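Local atomic coordinates of O-methyltransferase, putative (PDB entry 3DUW), a protein that probably transfers the methyl group of S-adenosyl-L-methionine to a hydroxyl of its substrate, and here holds the product S-adenosyl-L-homocysteine. Residues A[23-28]-A[72-77]; A[101-106]-A[112-117]; A[48-53]-A[134-139]. One frame throughout, in Å; residues are numbered along the deposited sequence.

Interaction 1: residues A[23-28]-A[72-77]; sequences STLEEV and STIWLA. With SAH (S-adenosyl-L-homocysteine), chain C.
In the Rossmann-like fold of a SAM-dependent O-methyltransferase, helix 71-77 beside the cofactor pocket is covered by helix 23-34, L25 packing on I74 and W75. The segments run nearly antiparallel, their axes 154° apart and 11.4 Å from each other, and the join is entirely apolar. L25 divides its two methyls: CD2 lies 3.8 Å from I74 CG2, the two chains lying side by side and pointing opposite ways, while CD1 approaches the indole obliquely, near its rim at CZ2 and CE2. One turn on, V28 meets the far end of the same isoleucine, its CG2 3.8 Å from I74 CD1. The isoleucine spans both partners through two torsions: chi1 (-70°) leaves CG2 for L25, and the extended chi2 (167°) lets CD1 reach out to V28. S72 works from another side of the helix: the amino N of SAH donates a 3.0 Å hydrogen bond to S72 OG, an atom also bonded to E64, whose carboxylate holds T73 as well. Y71 meets W75 edge-to-face, and K48 and Q51 of helix 44-57 also touch this tryptophan. L25 CD1 comes to 3.6 Å from W75 CZ2.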
loop_
_atom_site.group_PDB
_atom_site.type_symbol
_atom_site.label_atom_id
_atom_site.label_comp_id
_atom_site.label_asym_id
_atom_site.label_seq_id
_atom_site.Cartn_x
_atom_site.Cartn_y
_atom_site.Cartn_z
ATOM N N SER A 23 4.561 24.188 -1.690
ATOM C CA SER A 23 3.942 25.260 -2.462
ATOM C C SER A 23 3.753 24.897 -3.931
ATOM O O SER A 23 2.810 25.361 -4.572
ATOM C CB SER A 23 4.768 26.544 -2.349
ATOM O OG SER A 23 6.051 26.385 -2.925
ATOM N N THR A 24 4.652 24.080 -4.468
ATOM C CA THR A 24 4.550 23.667 -5.862
ATOM C C THR A 24 3.271 22.869 -6.099
ATOM O O THR A 24 2.524 23.143 -7.040
ATOM C CB THR A 24 5.766 22.818 -6.287
ATOM O OG1 THR A 24 6.946 23.631 -6.252
ATOM C CG2 THR A 24 5.573 22.272 -7.695
ATOM N N LEU A 25 3.012 21.882 -5.246
ATOM C CA LEU A 25 1.810 21.075 -5.396
ATOM C C LEU A 25 0.552 21.872 -5.082
ATOM O O LEU A 25 -0.509 21.602 -5.640
ATOM C CB LEU A 25 1.889 19.823 -4.522
ATOM C CG LEU A 25 2.810 18.746 -5.101
ATOM C CD1 LEU A 25 2.851 17.542 -4.172
ATOM C CD2 LEU A 25 2.309 18.334 -6.483
ATOM N N GLU A 26 0.667 22.853 -4.192
ATOM C CA GLU A 26 -0.475 23.693 -3.857
ATOM C C GLU A 26 -0.866 24.475 -5.108
ATOM O O GLU A 26 -2.048 24.611 -5.419
ATOM C CB GLU A 26 -0.123 24.665 -2.730
ATOM C CG GLU A 26 -0.173 24.061 -1.336
ATOM C CD GLU A 26 0.185 25.063 -0.258
ATOM O OE1 GLU A 26 -0.316 26.207 -0.313
ATOM O OE2 GLU A 26 0.964 24.704 0.648
ATOM N N GLU A 27 0.134 24.988 -5.820
ATOM C CA GLU A 27 -0.120 25.742 -7.044
ATOM C C GLU A 27 -0.793 24.846 -8.071
ATOM O O GLU A 27 -1.733 25.259 -8.747
ATOM C CB GLU A 27 1.180 26.266 -7.653
ATOM C CG GLU A 27 1.853 27.393 -6.911
ATOM C CD GLU A 27 3.094 27.872 -7.638
ATOM O OE1 GLU A 27 3.980 27.035 -7.919
ATOM O OE2 GLU A 27 3.183 29.080 -7.931
ATOM N N VAL A 28 -0.292 23.619 -8.193
ATOM C CA VAL A 28 -0.847 22.666 -9.148
ATOM C C VAL A 28 -2.350 22.496 -8.941
ATOM O O VAL A 28 -3.130 22.597 -9.886
ATOM C CB VAL A 28 -0.149 21.286 -9.027
ATOM C CG1 VAL A 28 -0.876 20.247 -9.868
ATOM C CG2 VAL A 28 1.300 21.400 -9.480
ATOM N N SER A 72 -0.942 13.405 -9.693
ATOM C CA SER A 72 -0.386 12.088 -9.389
ATOM C C SER A 72 0.932 11.899 -10.129
ATOM O O SER A 72 1.861 11.279 -9.615
ATOM C CB SER A 72 -1.344 10.978 -9.818
ATOM O OG SER A 72 -1.663 11.098 -11.195
ATOM N N THR A 73 0.997 12.433 -11.346
ATOM C CA THR A 73 2.184 12.315 -12.182
ATOM C C THR A 73 3.416 12.870 -11.480
ATOM O O THR A 73 4.495 12.284 -11.545
ATOM C CB THR A 73 1.988 13.077 -13.497
ATOM O OG1 THR A 73 0.624 12.953 -13.919
ATOM C CG2 THR A 73 2.898 12.515 -14.574
ATOM N N ILE A 74 3.253 14.013 -10.823
ATOM C CA ILE A 74 4.357 14.636 -10.103
ATOM C C ILE A 74 4.805 13.757 -8.930
ATOM O O ILE A 74 6.003 13.573 -8.703
ATOM C CB ILE A 74 3.949 16.045 -9.621
ATOM C CG1 ILE A 74 3.839 16.972 -10.837
ATOM C CG2 ILE A 74 4.960 16.580 -8.619
ATOM C CD1 ILE A 74 3.144 18.288 -10.560
ATOM N N TRP A 75 3.848 13.202 -8.189
ATOM C CA TRP A 75 4.196 12.324 -7.077
ATOM C C TRP A 75 4.978 11.119 -7.597
ATOM O O TRP A 75 5.981 10.717 -7.007
ATOM C CB TRP A 75 2.943 11.823 -6.354
ATOM C CG TRP A 75 2.330 12.802 -5.394
ATOM C CD1 TRP A 75 1.181 13.517 -5.575
ATOM C CD2 TRP A 75 2.802 13.129 -4.080
ATOM N NE1 TRP A 75 0.904 14.262 -4.451
ATOM C CE2 TRP A 75 1.883 14.042 -3.519
ATOM C CE3 TRP A 75 3.912 12.735 -3.319
ATOM C CZ2 TRP A 75 2.038 14.571 -2.232
ATOM C CZ3 TRP A 75 4.066 13.260 -2.036
ATOM C CH2 TRP A 75 3.132 14.168 -1.510
ATOM N N LEU A 76 4.512 10.542 -8.701
ATOM C CA LEU A 76 5.175 9.385 -9.294
ATOM C C LEU A 76 6.578 9.731 -9.784
ATOM O O LEU A 76 7.542 9.019 -9.496
ATOM C CB LEU A 76 4.347 8.844 -10.464
ATOM C CG LEU A 76 3.018 8.167 -10.107
ATOM C CD1 LEU A 76 2.178 7.984 -11.355
ATOM C CD2 LEU A 76 3.292 6.824 -9.448
ATOM N N ALA A 77 6.689 10.832 -10.517
ATOM C CA ALA A 77 7.978 11.253 -11.053
ATOM C C ALA A 77 8.989 11.538 -9.948
ATOM O O ALA A 77 10.180 11.269 -10.101
ATOM C CB ALA A 77 7.800 12.481 -11.928
HETATM N N SAH C . -4.519 10.245 -11.800
HETATM C CA SAH C . -4.728 11.736 -11.918
HETATM C CB SAH C . -6.156 12.044 -12.220
HETATM C CG SAH C . -6.743 11.494 -13.498
HETATM S SD SAH C . -8.570 11.750 -13.476
HETATM C C SAH C . -4.374 12.377 -10.535
HETATM O O SAH C . -4.075 11.633 -9.597
HETATM O OXT SAH C . -4.412 13.658 -10.467
HETATM C "C5'" SAH C . -9.015 10.748 -14.836
HETATM C "C4'" SAH C . -8.427 11.326 -16.212
HETATM O "O4'" SAH C . -8.894 10.354 -17.144
HETATM C "C3'" SAH C . -9.027 12.631 -16.716
HETATM O "O3'" SAH C . -8.034 13.643 -16.896
HETATM C "C2'" SAH C . -9.748 12.187 -18.051
HETATM O "O2'" SAH C . -9.802 13.220 -19.022
HETATM C "C1'" SAH C . -8.927 10.982 -18.462
HETATM N N9 SAH C . -9.482 10.131 -19.339
HETATM C C8 SAH C . -10.775 9.668 -19.513
HETATM N N7 SAH C . -10.935 8.833 -20.491
HETATM C C5 SAH C . -9.640 8.698 -21.050
HETATM C C6 SAH C . -9.164 7.909 -22.160
HETATM N N6 SAH C . -9.947 7.112 -22.900
HETATM N N1 SAH C . -7.823 8.025 -22.422
HETATM C C2 SAH C . -6.986 8.824 -21.696
HETATM N N3 SAH C . -7.403 9.594 -20.630
HETATM C C4 SAH C . -8.738 9.482 -20.365
#

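Interaction 2: residues A[101-106]-A[112-117]; sequences SNIERA and VEVRTG
The last turn or so of helix 93-105 lies against strand 112-116, I103 and V112 being nearest at 7.6 Å between their CA atoms, as helix and returning strand of a beta-alpha-beta crossover that starts from strand 85-90. In this right-handed Rossmann-type unit one residue of the helix bridges two of the strand. I103 points at the strand, and its CD1 fits between V112 and V114, which alternate with E113 and so face the helix together. That methyl is 3.6 Å from V112 CG1 and equally 3.6 Å from V114 CG2. The CG2 branch of I103 turns to V112, 3.9 Å from V112 CB, the two side chains lying roughly perpendicular. With CG1 folded beside the backbone N (chi1 -69°), the longer arm of I103 extends to both valines. T73 of helix 71-77 touches I103 and V112 alike, and A77 also packs on V112, so the apolar patch continues into the neighbouring helix. Backbone bonds pair E113, R115 and G117 with strand 85-90, the neighbour of 112-116, which is an outermost strand of the sheet within this chain; G117 itself touches SAH.

On another side of the helix the chemistry is polar. N102 ND2 donates to G69 O, which fixes which end of the amide is which and turns OD1 toward R105. The guanidinium meets that oxygen end-on with two nitrogens, OD1 lying almost in the guanidinium plane. The amide is thus held at both ends, and the paired N-H groups keep the guanidinium pointed at OD1. R105 NH2 reaches N102 OD1 at 3.0 Å, tilted 29° from the amide's carbonyl plane, whereas R105 NH1 approaches in that plane, on a lone pair of N102 OD1, at 2.9 Å.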
loop_
_atom_site.group_PDB
_atom_site.type_symbol
_atom_site.label_atom_id
_atom_site.label_comp_id
_atom_site.label_asym_id
_atom_site.label_seq_id
_atom_site.Cartn_x
_atom_site.Cartn_y
_atom_site.Cartn_z
ATOM N N SER A 101 1.982 21.903 -18.161
ATOM C CA SER A 101 2.329 23.164 -17.520
ATOM C C SER A 101 2.659 22.954 -16.047
ATOM O O SER A 101 3.629 23.514 -15.537
ATOM C CB SER A 101 1.175 24.158 -17.676
ATOM O OG SER A 101 0.864 24.343 -19.051
ATOM N N ASN A 102 1.860 22.139 -15.365
ATOM C CA ASN A 102 2.101 21.863 -13.954
ATOM C C ASN A 102 3.381 21.066 -13.783
ATOM O O ASN A 102 4.162 21.322 -12.869
ATOM C CB ASN A 102 0.927 21.096 -13.344
ATOM C CG ASN A 102 -0.289 21.974 -13.132
ATOM O OD1 ASN A 102 -0.159 23.168 -12.865
ATOM N ND2 ASN A 102 -1.476 21.387 -13.232
ATOM N N ILE A 103 3.590 20.097 -14.666
ATOM C CA ILE A 103 4.785 19.270 -14.613
ATOM C C ILE A 103 6.024 20.133 -14.850
ATOM O O ILE A 103 7.064 19.932 -14.221
ATOM C CB ILE A 103 4.699 18.136 -15.657
ATOM C CG1 ILE A 103 3.613 17.143 -15.227
ATOM C CG2 ILE A 103 6.043 17.435 -15.797
ATOM C CD1 ILE A 103 3.290 16.087 -16.259
ATOM N N GLU A 104 5.901 21.109 -15.745
ATOM C CA GLU A 104 7.010 22.009 -16.044
ATOM C C GLU A 104 7.307 22.905 -14.846
ATOM O O GLU A 104 8.471 23.138 -14.510
ATOM C CB GLU A 104 6.677 22.873 -17.264
ATOM C CG GLU A 104 7.725 23.930 -17.586
ATOM C CD GLU A 104 9.081 23.332 -17.896
ATOM O OE1 GLU A 104 9.179 22.553 -18.868
ATOM O OE2 GLU A 104 10.050 23.643 -17.172
ATOM N N ARG A 105 6.258 23.401 -14.195
ATOM C CA ARG A 105 6.436 24.269 -13.039
ATOM C C ARG A 105 7.100 23.497 -11.902
ATOM O O ARG A 105 7.763 24.082 -11.046
ATOM C CB ARG A 105 5.090 24.842 -12.579
ATOM C CG ARG A 105 5.207 26.234 -11.951
ATOM C CD ARG A 105 3.856 26.852 -11.595
ATOM N NE ARG A 105 2.887 26.754 -12.682
ATOM C CZ ARG A 105 1.956 25.807 -12.759
ATOM N NH1 ARG A 105 1.865 24.889 -11.807
ATOM N NH2 ARG A 105 1.131 25.762 -13.790
ATOM N N ALA A 106 6.917 22.179 -11.902
ATOM C CA ALA A 106 7.504 21.317 -10.883
ATOM C C ALA A 106 8.904 20.867 -11.314
ATOM O O ALA A 106 9.550 20.074 -10.631
ATOM C CB ALA A 106 6.609 20.102 -10.645
ATOM N N VAL A 112 9.134 13.508 -17.547
ATOM C CA VAL A 112 7.775 13.146 -17.924
ATOM C C VAL A 112 7.346 13.497 -19.335
ATOM O O VAL A 112 7.614 14.593 -19.825
ATOM C CB VAL A 112 6.758 13.800 -16.963
ATOM C CG1 VAL A 112 5.355 13.304 -17.273
ATOM C CG2 VAL A 112 7.137 13.509 -15.523
ATOM N N GLU A 113 6.663 12.549 -19.967
ATOM C CA GLU A 113 6.122 12.720 -21.305
ATOM C C GLU A 113 4.612 12.566 -21.200
ATOM O O GLU A 113 4.120 11.529 -20.751
ATOM C CB GLU A 113 6.674 11.660 -22.264
ATOM C CG GLU A 113 5.936 11.606 -23.600
ATOM C CD GLU A 113 6.559 10.630 -24.578
ATOM O OE1 GLU A 113 6.778 9.460 -24.202
ATOM O OE2 GLU A 113 6.825 11.036 -25.730
ATOM N N VAL A 114 3.883 13.609 -21.583
ATOM C CA VAL A 114 2.428 13.572 -21.563
ATOM C C VAL A 114 1.981 13.360 -23.004
ATOM O O VAL A 114 2.290 14.177 -23.875
ATOM C CB VAL A 114 1.820 14.903 -21.054
ATOM C CG1 VAL A 114 0.304 14.828 -21.092
ATOM C CG2 VAL A 114 2.291 15.194 -19.641
ATOM N N ARG A 115 1.275 12.264 -23.263
ATOM C CA ARG A 115 0.798 11.980 -24.611
ATOM C C ARG A 115 -0.708 12.199 -24.689
ATOM O O ARG A 115 -1.480 11.570 -23.962
ATOM C CB ARG A 115 1.139 10.542 -25.023
ATOM C CG ARG A 115 0.747 10.239 -26.467
ATOM C CD ARG A 115 1.241 8.880 -26.956
ATOM N NE ARG A 115 2.692 8.751 -26.885
ATOM C CZ ARG A 115 3.441 8.176 -27.821
ATOM N NH1 ARG A 115 2.880 7.676 -28.915
ATOM N NH2 ARG A 115 4.754 8.099 -27.662
ATOM N N THR A 116 -1.121 13.098 -25.576
ATOM C CA THR A 116 -2.531 13.413 -25.744
ATOM C C THR A 116 -3.231 12.432 -26.671
ATOM O O THR A 116 -2.699 12.066 -27.718
ATOM C CB THR A 116 -2.719 14.827 -26.321
ATOM O OG1 THR A 116 -2.077 15.781 -25.466
ATOM C CG2 THR A 116 -4.195 15.164 -26.431
ATOM N N GLY A 117 -4.431 12.018 -26.279
ATOM C CA GLY A 117 -5.202 11.095 -27.090
ATOM C C GLY A 117 -5.872 10.016 -26.266
ATOM O O GLY A 117 -5.607 9.885 -25.069
#

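Interaction 3: residues A[48-53]-A[134-139]; sequences KFLQLL and FDFIFI
L50 leaves helix 44-57 with CB directed at strand 136-139, and from CG the extended chi2 (173°) carries CD1 outward, CD2 branching beside it, to the phenylalanines there. CB itself rests against L76 of helix 71-77. CD1 stands over one face of the F138 ring, 3.9 Å from its centroid and 17° off the normal, a CH-pi contact displaced slightly toward CZ. CD2 reaches the same ring at F138 CD1, 4.2 Å away, and lies at the edge of the F136 ring, 4.3 Å from F136 CZ. One turn later L53 takes up that second ring: its CG approaches in the ring plane, 3.8 Å from F136 CE2, and its CD2 is just as near this ring carbon. One ring thus offers its face to the helix and the other its edge. L53 also packs on L53 of the second subunit, so the helix faces the sheet and the dimer partner at once. F138 in turn touches SAH and V42. Helix and strand run nearly antiparallel, at 161°, in the layered packing of helix on central parallel sheet found in the Rossmann-like fold of class I SAM-dependent methyltransferases.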
loop_
_atom_site.group_PDB
_atom_site.type_symbol
_atom_site.label_atom_id
_atom_site.label_comp_id
_atom_site.label_asym_id
_atom_site.label_seq_id
_atom_site.Cartn_x
_atom_site.Cartn_y
_atom_site.Cartn_z
ATOM N N LYS A 48 1.503 10.349 -2.008
ATOM C CA LYS A 48 2.751 9.970 -1.365
ATOM C C LYS A 48 2.889 8.455 -1.315
ATOM O O LYS A 48 3.999 7.930 -1.384
ATOM C CB LYS A 48 2.863 10.557 0.037
ATOM C CG LYS A 48 4.255 10.350 0.603
ATOM C CD LYS A 48 4.559 11.282 1.748
ATOM C CE LYS A 48 6.019 11.159 2.147
ATOM N NZ LYS A 48 6.334 12.058 3.280
ATOM N N PHE A 49 1.767 7.751 -1.197
ATOM C CA PHE A 49 1.799 6.295 -1.195
ATOM C C PHE A 49 2.394 5.851 -2.533
ATOM O O PHE A 49 3.258 4.976 -2.580
ATOM C CB PHE A 49 0.387 5.724 -1.051
ATOM C CG PHE A 49 0.328 4.230 -1.188
ATOM C CD1 PHE A 49 0.649 3.404 -0.115
ATOM C CD2 PHE A 49 -0.001 3.647 -2.406
ATOM C CE1 PHE A 49 0.642 2.014 -0.259
ATOM C CE2 PHE A 49 -0.008 2.260 -2.556
ATOM C CZ PHE A 49 0.315 1.446 -1.481
ATOM N N LEU A 50 1.925 6.450 -3.624
ATOM C CA LEU A 50 2.442 6.098 -4.941
ATOM C C LEU A 50 3.934 6.407 -5.054
ATOM O O LEU A 50 4.707 5.589 -5.545
ATOM C CB LEU A 50 1.683 6.849 -6.033
ATOM C CG LEU A 50 0.228 6.418 -6.243
ATOM C CD1 LEU A 50 -0.427 7.374 -7.220
ATOM C CD2 LEU A 50 0.157 4.987 -6.768
ATOM N N GLN A 51 4.338 7.589 -4.601
ATOM C CA GLN A 51 5.743 7.969 -4.662
ATOM C C GLN A 51 6.606 6.963 -3.908
ATOM O O GLN A 51 7.633 6.507 -4.410
ATOM C CB GLN A 51 5.930 9.353 -4.054
ATOM C CG GLN A 51 7.345 9.879 -4.119
ATOM C CD GLN A 51 7.442 11.253 -3.515
ATOM O OE1 GLN A 51 7.370 11.413 -2.303
ATOM N NE2 GLN A 51 7.576 12.260 -4.361
ATOM N N LEU A 52 6.189 6.623 -2.693
ATOM C CA LEU A 52 6.945 5.680 -1.885
ATOM C C LEU A 52 6.992 4.297 -2.521
ATOM O O LEU A 52 8.029 3.637 -2.487
ATOM C CB LEU A 52 6.352 5.604 -0.475
ATOM C CG LEU A 52 6.536 6.881 0.357
ATOM C CD1 LEU A 52 5.721 6.787 1.637
ATOM C CD2 LEU A 52 8.016 7.097 0.661
ATOM N N LEU A 53 5.888 3.855 -3.119
ATOM C CA LEU A 53 5.881 2.538 -3.739
ATOM C C LEU A 53 6.849 2.518 -4.919
ATOM O O LEU A 53 7.530 1.520 -5.158
ATOM C CB LEU A 53 4.472 2.163 -4.201
ATOM C CG LEU A 53 4.274 0.673 -4.503
ATOM C CD1 LEU A 53 4.631 -0.165 -3.276
ATOM C CD2 LEU A 53 2.830 0.430 -4.926
ATOM N N PHE A 134 7.466 -1.345 -18.967
ATOM C CA PHE A 134 7.198 -0.469 -17.834
ATOM C C PHE A 134 7.247 -1.273 -16.539
ATOM O O PHE A 134 6.654 -2.352 -16.449
ATOM C CB PHE A 134 5.832 0.191 -18.008
ATOM C CG PHE A 134 5.772 1.139 -19.169
ATOM C CD1 PHE A 134 6.378 2.389 -19.091
ATOM C CD2 PHE A 134 5.144 0.771 -20.355
ATOM C CE1 PHE A 134 6.362 3.260 -20.180
ATOM C CE2 PHE A 134 5.120 1.634 -21.450
ATOM C CZ PHE A 134 5.732 2.881 -21.362
ATOM N N ASP A 135 7.963 -0.746 -15.549
ATOM C CA ASP A 135 8.118 -1.414 -14.259
ATOM C C ASP A 135 7.014 -1.067 -13.264
ATOM O O ASP A 135 6.827 -1.777 -12.280
ATOM C CB ASP A 135 9.459 -1.045 -13.607
ATOM C CG ASP A 135 10.590 -0.919 -14.603
ATOM O OD1 ASP A 135 10.813 -1.868 -15.380
ATOM O OD2 ASP A 135 11.266 0.133 -14.597
ATOM N N PHE A 136 6.299 0.024 -13.517
ATOM C CA PHE A 136 5.240 0.475 -12.617
ATOM C C PHE A 136 4.146 1.095 -13.482
ATOM O O PHE A 136 4.417 1.979 -14.293
ATOM C CB PHE A 136 5.826 1.504 -11.644
ATOM C CG PHE A 136 4.929 1.853 -10.493
ATOM C CD1 PHE A 136 3.824 2.679 -10.674
ATOM C CD2 PHE A 136 5.205 1.375 -9.218
ATOM C CE1 PHE A 136 3.009 3.027 -9.597
ATOM C CE2 PHE A 136 4.396 1.718 -8.137
ATOM C CZ PHE A 136 3.296 2.546 -8.328
ATOM N N ILE A 137 2.913 0.630 -13.308
ATOM C CA ILE A 137 1.792 1.120 -14.104
ATOM C C ILE A 137 0.631 1.561 -13.213
ATOM O O ILE A 137 0.148 0.789 -12.377
ATOM C CB ILE A 137 1.317 0.019 -15.081
ATOM C CG1 ILE A 137 2.505 -0.454 -15.929
ATOM C CG2 ILE A 137 0.197 0.540 -15.967
ATOM C CD1 ILE A 137 2.203 -1.633 -16.821
ATOM N N PHE A 138 0.197 2.805 -13.393
ATOM C CA PHE A 138 -0.897 3.373 -12.610
ATOM C C PHE A 138 -2.095 3.576 -13.527
ATOM O O PHE A 138 -2.041 4.377 -14.461
ATOM C CB PHE A 138 -0.457 4.708 -11.992
ATOM C CG PHE A 138 -1.498 5.358 -11.112
ATOM C CD1 PHE A 138 -2.217 4.608 -10.186
ATOM C CD2 PHE A 138 -1.736 6.727 -11.190
ATOM C CE1 PHE A 138 -3.160 5.217 -9.349
ATOM C CE2 PHE A 138 -2.673 7.340 -10.359
ATOM C CZ PHE A 138 -3.386 6.582 -9.437
ATOM N N ILE A 139 -3.161 2.825 -13.271
ATOM C CA ILE A 139 -4.378 2.907 -14.070
ATOM C C ILE A 139 -5.365 3.797 -13.329
ATOM O O ILE A 139 -5.920 3.407 -12.297
ATOM C CB ILE A 139 -4.974 1.505 -14.294
ATOM C CG1 ILE A 139 -3.912 0.595 -14.917
ATOM C CG2 ILE A 139 -6.189 1.599 -15.200
ATOM C CD1 ILE A 139 -4.358 -0.839 -15.130
#

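Overall arrangement
Interactions 1 and 3 are wholly buried, whereas interaction 2, at the edge strand, is only partly so. Interaction 3 lies deepest, about 7 Å from the chain centre to its own centre; the other two lie 13 to 14 Å out. Helix 71-77 of interaction 1 is the common element, different sides of it meeting the elements of interactions 2 and 3. Interactions 2 and 3 do not touch but reach the same sheet. Apolar packing carries all three, with aliphatic chains against one another and against an indole in 1, branched aliphatic chains in 2, beside an Asn-Arg pair on the helix, and leucines against phenyl rings in 3. Each also has one residue at SAH: S72, G117 and F138.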